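Local coordinates for DNA ligase D 3'-phosphoesterase domain-containing protein (Methanocella paludicola, PDB 5DMP) that probably acts as a DNA-repair phosphoesterase, trimming the 3' ends of broken DNA during archaeal non-homologous end joining, at residues A[22-27]-A[80-85]; A[16-21]-A[35-40]; A[104-109]-A[130-135]. One frame throughout, in Å; residues are numbered along the deposited sequence.

Overall arrangement
All three contacts use strands of one antiparallel sheet that curls into a closed barrel; contact 2 also takes in the loop 35-40. Contacts 1 and 2 share strand 16-24, using its end and its beginning, and their segments alternate along the chain; contact 3 follows both. The centres of contacts 1 and 2 are about 17 Å apart. The centre of contact 3 lies about 13 Å from that of contact 1, the two being joined by the pairing of strands 72-84 and 105-111, and about 12 Å from that of contact 2, where Phe134 packs on Pro37 and Leu20. Contacts 1 and 3 both lie by helix 97-103. Asp19 and Arg21 on strand 16-24 line the vanadium pocket.

Contact 1. Residues A[22-27]-A[80-85]; sequences LEMGGV and GTYRNL
Tyr82 reaches from strand 80-84 to Leu22 and Glu23 on strand 22-24; the axes of these short segments pass 8.1 Å apart at 61°. Starting from the backbone, its CB packs beside Phe109 O. With chi1 at 70°, CG lies between the backbone N and the carbonyl carbon, and the ring is directed at the other strand. There CD2 meets Leu22 CD2 at 3.8 Å, and this methyl sits over one ring face in a CH-pi contact, 4.2 Å from the centroid. Next along, Tyr82 CE2 lies 4.0 Å from Leu22 CB and 3.8 Å from Glu23 N. At the tip Tyr82 OH donates a short hydrogen bond of 2.5 Å to Glu23 O, which lies at the ring edge, near its plane; the donor is tilted 32° from the carbonyl plane. A phenylalanine here would probably leave Glu23 O without this donor and the end of the ring less firmly anchored. Strand 5-12 pairs with both strands, while Ile97 of helix 97-103 and Val108 and Leu110 of strand 105-111 pack against the tyrosine.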
# COMPACT_ATOMS: atom_id res chain seq x y z
N LEU A 22 -1.93 -5.96 0.99
CA LEU A 22 -2.49 -6.27 2.26
C LEU A 22 -2.78 -7.80 2.29
O LEU A 22 -3.44 -8.33 1.35
CB LEU A 22 -3.88 -5.58 2.44
CG LEU A 22 -3.84 -4.03 2.43
CD1 LEU A 22 -5.29 -3.54 2.39
CD2 LEU A 22 -3.11 -3.55 3.70
N GLU A 23 -2.41 -8.42 3.39
CA GLU A 23 -2.65 -9.90 3.51
C GLU A 23 -4.10 -10.21 3.75
O GLU A 23 -4.70 -9.72 4.74
CB GLU A 23 -1.84 -10.39 4.65
CG GLU A 23 -2.03 -11.91 4.86
CD GLU A 23 -1.26 -12.47 6.05
OE1 GLU A 23 -0.43 -11.77 6.68
OE2 GLU A 23 -1.47 -13.67 6.31
N MET A 24 -4.69 -11.03 2.87
CA MET A 24 -5.98 -11.67 3.17
C MET A 24 -6.16 -12.96 2.38
O MET A 24 -5.57 -13.12 1.28
CB MET A 24 -7.15 -10.72 2.89
CG MET A 24 -7.15 -9.98 1.56
SD MET A 24 -8.40 -8.65 1.38
CE MET A 24 -7.52 -7.11 1.60
N GLY A 25 -6.94 -13.89 2.94
CA GLY A 25 -7.20 -15.18 2.26
C GLY A 25 -5.94 -15.89 1.77
O GLY A 25 -5.91 -16.46 0.67
N GLY A 26 -4.90 -15.80 2.59
CA GLY A 26 -3.63 -16.47 2.40
C GLY A 26 -2.68 -15.86 1.38
O GLY A 26 -1.72 -16.48 1.06
N VAL A 27 -2.95 -14.68 0.84
CA VAL A 27 -2.03 -14.09 -0.16
C VAL A 27 -1.91 -12.58 0.16
O VAL A 27 -2.60 -12.12 1.04
CB VAL A 27 -2.55 -14.21 -1.61
CG1 VAL A 27 -2.64 -15.71 -2.04
CG2 VAL A 27 -3.88 -13.50 -1.81
N GLY A 80 4.47 -3.53 8.11
CA GLY A 80 3.92 -3.67 9.46
C GLY A 80 2.70 -4.57 9.32
O GLY A 80 2.72 -5.57 8.60
N THR A 81 1.66 -4.21 10.03
CA THR A 81 0.44 -4.98 10.04
C THR A 81 -0.72 -4.00 9.87
O THR A 81 -0.47 -2.78 9.69
CB THR A 81 0.27 -5.73 11.42
OG1 THR A 81 0.30 -4.80 12.50
CG2 THR A 81 1.45 -6.75 11.64
N TYR A 82 -1.96 -4.48 9.88
CA TYR A 82 -3.09 -3.55 9.83
C TYR A 82 -4.25 -4.14 10.60
O TYR A 82 -4.24 -5.35 10.88
CB TYR A 82 -3.50 -3.30 8.34
CG TYR A 82 -4.14 -4.48 7.67
CD1 TYR A 82 -5.54 -4.63 7.69
CD2 TYR A 82 -3.36 -5.44 6.96
CE1 TYR A 82 -6.16 -5.69 7.04
CE2 TYR A 82 -3.98 -6.53 6.33
CZ TYR A 82 -5.33 -6.66 6.37
OH TYR A 82 -5.90 -7.72 5.75
N ARG A 83 -5.23 -3.31 10.92
CA ARG A 83 -6.43 -3.76 11.60
C ARG A 83 -7.60 -3.37 10.70
O ARG A 83 -7.62 -2.29 10.08
CB ARG A 83 -6.64 -3.03 12.98
CG ARG A 83 -5.52 -3.26 13.97
CD ARG A 83 -5.85 -2.61 15.31
NE ARG A 83 -5.25 -1.26 15.50
CZ ARG A 83 -6.00 -0.20 15.50
NH1 ARG A 83 -7.32 -0.33 15.24
NH2 ARG A 83 -5.46 0.99 15.78
N ASN A 84 -8.60 -4.24 10.64
CA ASN A 84 -9.74 -3.96 9.77
C ASN A 84 -10.75 -3.11 10.58
O ASN A 84 -11.39 -3.64 11.50
CB ASN A 84 -10.39 -5.30 9.42
CG ASN A 84 -11.70 -5.11 8.67
OD1 ASN A 84 -12.04 -3.99 8.23
ND2 ASN A 84 -12.41 -6.20 8.48
N LEU A 85 -10.93 -1.83 10.22
CA LEU A 85 -11.83 -0.95 10.97
C LEU A 85 -13.30 -1.37 10.78
O LEU A 85 -14.15 -1.02 11.63
CB LEU A 85 -11.64 0.52 10.53
CG LEU A 85 -10.26 1.04 10.99
CD1 LEU A 85 -10.00 2.40 10.42
CD2 LEU A 85 -10.18 1.05 12.51

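Contact 2. Residues A[16-21]-A[35-40]; sequences LHYDLR and KGPSLD. With VN4 (oxido(dioxo)vanadium), chain J.
Behind the pocket that holds the vanadium group, Tyr18 packs its ring against Gly36 and Pro37 of the loop 35-40. Its strand neighbours Asp19 and Arg21 line that pocket, Asp19 facing the other side of the sheet from Tyr18. The tyrosine comes up close to the loop backbone: Tyr18 CD1 lies 3.4 Å from Gly36 CA, and Tyr18 CG is 3.6 Å from the same atom. On the other side of the ring, Tyr18 CD2 makes a looser apolar contact with Pro37 CD at 4.4 Å. Its chi1 of -67° puts CG anti to the carbonyl carbon, from where the ring meets the glycine obliquely. A side chain at Gly36 would have its CB only 3.0 Å from Tyr18 CD1, and the backbone phi of 78° with an extended psi would press it on the preceding carbonyl as well. In the curled antiparallel barrel the loop follows strand 27-33, the hairpin partner of strand 16-24, and leads to strand 45-53, drawing away from strand 16-21 beyond Pro37. An ST turn shapes it, Asp40 N donating to Ser38 OG at 3.2 Å. Trp77 meets the Tyr18 ring edge-to-face, and Glu149 of helix 148-151 touches it too.

On the pocket side, Arg21 turns the edge of its guanidinium to the bound group, with Arg21 NH2 3.6 Å from O3 of the vanadium ligand. Asp19 CB lies above one guanidinium face, offset toward its rim, and Asp19 OD2 stays 3.9 Å from Arg21 NH2, a long ion pair in which no N-H points at the oxygen and only the charges act. Gln9 and Ser30 hold Arg21 NE and NH1, His11 bonds Asp19 OD2, and His53 NE2 and Tyr57 OH hydrogen-bond the ligand, whose place is consistent with a phosphate site.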
# COMPACT_ATOMS: atom_id res chain seq x y z
N LEU A 16 8.54 5.06 -11.96
CA LEU A 16 8.57 4.93 -10.51
C LEU A 16 7.12 4.76 -9.99
O LEU A 16 6.25 5.56 -10.34
CB LEU A 16 9.26 6.16 -9.92
CG LEU A 16 9.69 6.17 -8.46
CD1 LEU A 16 10.57 7.37 -8.16
CD2 LEU A 16 8.46 6.19 -7.57
N HIS A 17 6.83 3.72 -9.21
CA HIS A 17 5.54 3.61 -8.58
C HIS A 17 5.63 2.85 -7.24
O HIS A 17 6.71 2.41 -6.84
CB HIS A 17 4.51 2.91 -9.50
CG HIS A 17 4.84 1.46 -9.77
ND1 HIS A 17 5.80 1.08 -10.67
CD2 HIS A 17 4.38 0.32 -9.21
CE1 HIS A 17 5.88 -0.25 -10.70
NE2 HIS A 17 5.05 -0.73 -9.80
N TYR A 18 4.53 2.79 -6.52
CA TYR A 18 4.54 2.13 -5.22
C TYR A 18 3.60 0.95 -5.38
O TYR A 18 2.67 1.01 -6.21
CB TYR A 18 4.14 3.07 -4.08
CG TYR A 18 5.17 4.17 -3.87
CD1 TYR A 18 5.31 5.22 -4.82
CD2 TYR A 18 5.96 4.19 -2.72
CE1 TYR A 18 6.27 6.22 -4.61
CE2 TYR A 18 6.93 5.19 -2.49
CZ TYR A 18 7.07 6.20 -3.45
OH TYR A 18 8.03 7.20 -3.23
N ASP A 19 3.87 -0.15 -4.70
CA ASP A 19 2.93 -1.27 -4.70
C ASP A 19 2.48 -1.41 -3.29
O ASP A 19 3.28 -1.68 -2.37
CB ASP A 19 3.63 -2.55 -5.13
CG ASP A 19 4.04 -2.48 -6.59
OD1 ASP A 19 3.09 -2.32 -7.37
OD2 ASP A 19 5.26 -2.53 -6.89
N LEU A 20 1.17 -1.28 -3.09
CA LEU A 20 0.60 -1.49 -1.77
C LEU A 20 0.05 -2.93 -1.66
O LEU A 20 -0.64 -3.38 -2.59
CB LEU A 20 -0.64 -0.55 -1.59
CG LEU A 20 -1.54 -0.87 -0.42
CD1 LEU A 20 -0.80 -0.52 0.93
CD2 LEU A 20 -2.78 0.03 -0.57
N ARG A 21 0.29 -3.61 -0.53
CA ARG A 21 -0.28 -5.00 -0.44
C ARG A 21 -0.82 -5.25 0.93
O ARG A 21 -0.29 -4.77 1.97
CB ARG A 21 0.84 -6.07 -0.76
CG ARG A 21 1.81 -5.65 -1.81
CD ARG A 21 2.78 -6.90 -2.14
NE ARG A 21 3.81 -6.44 -3.04
CZ ARG A 21 3.72 -6.32 -4.36
NH1 ARG A 21 2.59 -6.64 -5.03
NH2 ARG A 21 4.72 -5.87 -5.02
N LYS A 35 1.73 7.39 -7.46
CA LYS A 35 2.42 8.49 -6.73
C LYS A 35 2.62 8.14 -5.25
O LYS A 35 3.14 8.94 -4.43
CB LYS A 35 1.59 9.78 -6.78
CG LYS A 35 1.40 10.39 -8.19
CD LYS A 35 1.04 11.88 -8.11
CE LYS A 35 2.21 12.68 -7.50
NZ LYS A 35 1.93 13.91 -6.66
N GLY A 36 2.27 6.92 -4.89
CA GLY A 36 2.47 6.54 -3.46
C GLY A 36 1.41 7.10 -2.52
O GLY A 36 0.48 7.86 -2.95
N PRO A 37 1.47 6.73 -1.22
CA PRO A 37 0.45 7.14 -0.27
C PRO A 37 0.60 8.64 -0.01
O PRO A 37 1.71 9.19 -0.21
CB PRO A 37 0.81 6.38 1.01
CG PRO A 37 2.27 6.06 0.88
CD PRO A 37 2.50 5.83 -0.60
N SER A 38 -0.50 9.25 0.39
CA SER A 38 -0.42 10.62 0.89
C SER A 38 -0.95 10.62 2.31
O SER A 38 -1.93 9.91 2.64
CB SER A 38 -1.20 11.59 -0.05
OG SER A 38 -1.29 12.88 0.55
N LEU A 39 -0.34 11.46 3.18
CA LEU A 39 -0.84 11.63 4.56
C LEU A 39 -2.04 12.55 4.62
O LEU A 39 -2.71 12.63 5.67
CB LEU A 39 0.28 12.27 5.44
CG LEU A 39 1.57 11.46 5.49
CD1 LEU A 39 2.68 12.18 6.31
CD2 LEU A 39 1.25 10.08 6.08
N ASP A 40 -2.32 13.26 3.51
CA ASP A 40 -3.40 14.29 3.48
C ASP A 40 -4.72 13.65 3.05
O ASP A 40 -4.76 13.13 1.95
CB ASP A 40 -2.98 15.37 2.46
CG ASP A 40 -3.96 16.53 2.40
OD1 ASP A 40 -5.11 16.44 2.86
OD2 ASP A 40 -3.51 17.58 1.89
V VN4 J . 5.85 -6.81 -8.33
O1 VN4 J . 5.99 -8.68 -8.77
O2 VN4 J . 7.56 -6.24 -7.64
O3 VN4 J . 4.24 -5.85 -8.60

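Contact 3. Residues A[104-109]-A[130-135]; sequences GKIEVF and RGWLFF
Ile106 and Trp132 meet across strand 118-123, which pairs with both of their strands in the barrel, and the contact is made by apolar packing and by a glycine backbone. In the first group, Ile106 CD1 touches the six-membered half of the indole: it lies 3.8 Å from Trp132 CZ3 and 4.1 Å from Trp132 CH2. The two side chains run at about a right angle to each other. Ile106 CG1 is anti to the carbonyl carbon (chi1 -68°) and the chain then extends to CD1, which carries the methyl out to the far rim of the indole.

The second group is ring against backbone. Trp132 CH2 comes within 3.8 Å of Gly104 CA, and Trp132 CZ3 within 4.0 Å of Gly104 C. Gly104 ends helix 97-103 in a Schellman motif with a positive phi of 78°; the indole abuts this turn from helix into strand 105-109.

Other residues pack on the indole from outside the two segments. Of the aromatic ones, Trp31 meets it edge-to-face and Tyr101 of helix 97-103 lies against it with the planes about 35° apart; Ala47 and Pro49 of strand 45-53 touch it as well. Ile106 is likewise packed on Ile97, Ser100 and Tyr101 of that helix.

No hydrogen bond or charge pair links the two segments directly. Their adhesion therefore rests on burial of carbon surface and on shape: the outer rim of the indole meets both a glycine turn and the terminal methyl of an isoleucine.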
# COMPACT_ATOMS: atom_id res chain seq x y z
N GLY A 104 -15.72 -3.76 -2.37
CA GLY A 104 -15.03 -2.58 -2.95
C GLY A 104 -14.92 -1.41 -1.96
O GLY A 104 -14.82 -0.24 -2.38
N LYS A 105 -14.95 -1.72 -0.65
CA LYS A 105 -14.78 -0.69 0.37
C LYS A 105 -13.97 -1.21 1.54
O LYS A 105 -14.46 -1.95 2.41
CB LYS A 105 -16.17 -0.16 0.85
CG LYS A 105 -16.09 0.88 1.97
CD LYS A 105 -17.53 1.38 2.20
CE LYS A 105 -17.64 2.27 3.40
NZ LYS A 105 -19.08 2.65 3.49
N ILE A 106 -12.69 -0.84 1.57
CA ILE A 106 -11.81 -1.34 2.61
C ILE A 106 -11.41 -0.13 3.47
O ILE A 106 -10.97 0.91 2.92
CB ILE A 106 -10.52 -1.94 1.95
CG1 ILE A 106 -10.85 -3.23 1.13
CG2 ILE A 106 -9.42 -2.20 3.00
CD1 ILE A 106 -9.70 -3.67 0.18
N GLU A 107 -11.60 -0.26 4.77
CA GLU A 107 -11.12 0.78 5.74
C GLU A 107 -10.28 0.12 6.78
O GLU A 107 -10.78 -0.75 7.52
CB GLU A 107 -12.33 1.48 6.40
CG GLU A 107 -13.18 2.12 5.29
CD GLU A 107 -14.51 2.72 5.76
OE1 GLU A 107 -15.06 2.26 6.79
OE2 GLU A 107 -14.98 3.70 5.12
N VAL A 108 -8.98 0.51 6.85
CA VAL A 108 -8.04 -0.19 7.73
C VAL A 108 -7.19 0.82 8.51
O VAL A 108 -7.01 2.00 8.06
CB VAL A 108 -7.09 -1.08 6.88
CG1 VAL A 108 -7.87 -2.35 6.39
CG2 VAL A 108 -6.42 -0.33 5.69
N PHE A 109 -6.69 0.37 9.65
CA PHE A 109 -5.74 1.17 10.38
C PHE A 109 -4.36 0.56 10.06
O PHE A 109 -4.11 -0.60 10.43
CB PHE A 109 -5.99 1.06 11.87
CG PHE A 109 -5.18 2.08 12.65
CD1 PHE A 109 -3.82 1.81 12.95
CD2 PHE A 109 -5.75 3.33 13.01
CE1 PHE A 109 -3.03 2.77 13.63
CE2 PHE A 109 -4.99 4.26 13.72
CZ PHE A 109 -3.63 4.01 13.98
N ARG A 130 -9.04 -0.61 -13.94
CA ARG A 130 -9.88 -1.04 -12.77
C ARG A 130 -9.52 -0.28 -11.48
O ARG A 130 -9.43 -0.90 -10.38
CB ARG A 130 -9.73 -2.53 -12.47
CG ARG A 130 -10.24 -3.54 -13.47
CD ARG A 130 -10.13 -4.93 -12.85
NE ARG A 130 -10.61 -5.98 -13.76
CZ ARG A 130 -11.88 -6.38 -13.90
NH1 ARG A 130 -12.86 -5.83 -13.16
NH2 ARG A 130 -12.17 -7.33 -14.78
N GLY A 131 -9.29 1.01 -11.63
CA GLY A 131 -8.92 1.85 -10.51
C GLY A 131 -9.72 1.70 -9.22
O GLY A 131 -10.94 1.47 -9.18
N TRP A 132 -8.99 1.86 -8.12
CA TRP A 132 -9.59 2.10 -6.82
C TRP A 132 -9.01 3.42 -6.40
O TRP A 132 -8.03 3.88 -6.96
CB TRP A 132 -9.09 1.05 -5.82
CG TRP A 132 -9.58 -0.37 -6.01
CD1 TRP A 132 -9.51 -1.12 -7.13
CD2 TRP A 132 -10.15 -1.18 -4.99
NE1 TRP A 132 -10.07 -2.38 -6.90
CE2 TRP A 132 -10.44 -2.46 -5.58
CE3 TRP A 132 -10.49 -0.95 -3.64
CZ2 TRP A 132 -11.02 -3.51 -4.85
CZ3 TRP A 132 -11.08 -1.99 -2.88
CH2 TRP A 132 -11.35 -3.27 -3.50
N LEU A 133 -9.65 4.05 -5.43
CA LEU A 133 -9.16 5.31 -4.87
C LEU A 133 -8.50 4.87 -3.54
O LEU A 133 -9.06 4.04 -2.83
CB LEU A 133 -10.36 6.17 -4.46
CG LEU A 133 -11.27 6.63 -5.63
CD1 LEU A 133 -12.40 7.45 -5.02
CD2 LEU A 133 -10.37 7.39 -6.59
N PHE A 134 -7.33 5.44 -3.21
CA PHE A 134 -6.64 5.11 -1.99
C PHE A 134 -6.42 6.46 -1.26
O PHE A 134 -5.81 7.37 -1.83
CB PHE A 134 -5.26 4.51 -2.36
CG PHE A 134 -4.31 4.30 -1.20
CD1 PHE A 134 -4.71 3.69 -0.01
CD2 PHE A 134 -2.95 4.61 -1.36
CE1 PHE A 134 -3.80 3.45 1.03
CE2 PHE A 134 -2.03 4.37 -0.35
CZ PHE A 134 -2.45 3.79 0.87
N PHE A 135 -6.93 6.58 -0.06
CA PHE A 135 -6.71 7.88 0.63
C PHE A 135 -6.65 7.72 2.15
O PHE A 135 -7.26 6.84 2.76
CB PHE A 135 -7.80 8.95 0.17
CG PHE A 135 -9.18 8.49 0.35
CD1 PHE A 135 -9.87 8.72 1.57
CD2 PHE A 135 -9.85 7.79 -0.69
CE1 PHE A 135 -11.19 8.29 1.75
CE2 PHE A 135 -11.17 7.36 -0.50
CZ PHE A 135 -11.84 7.60 0.70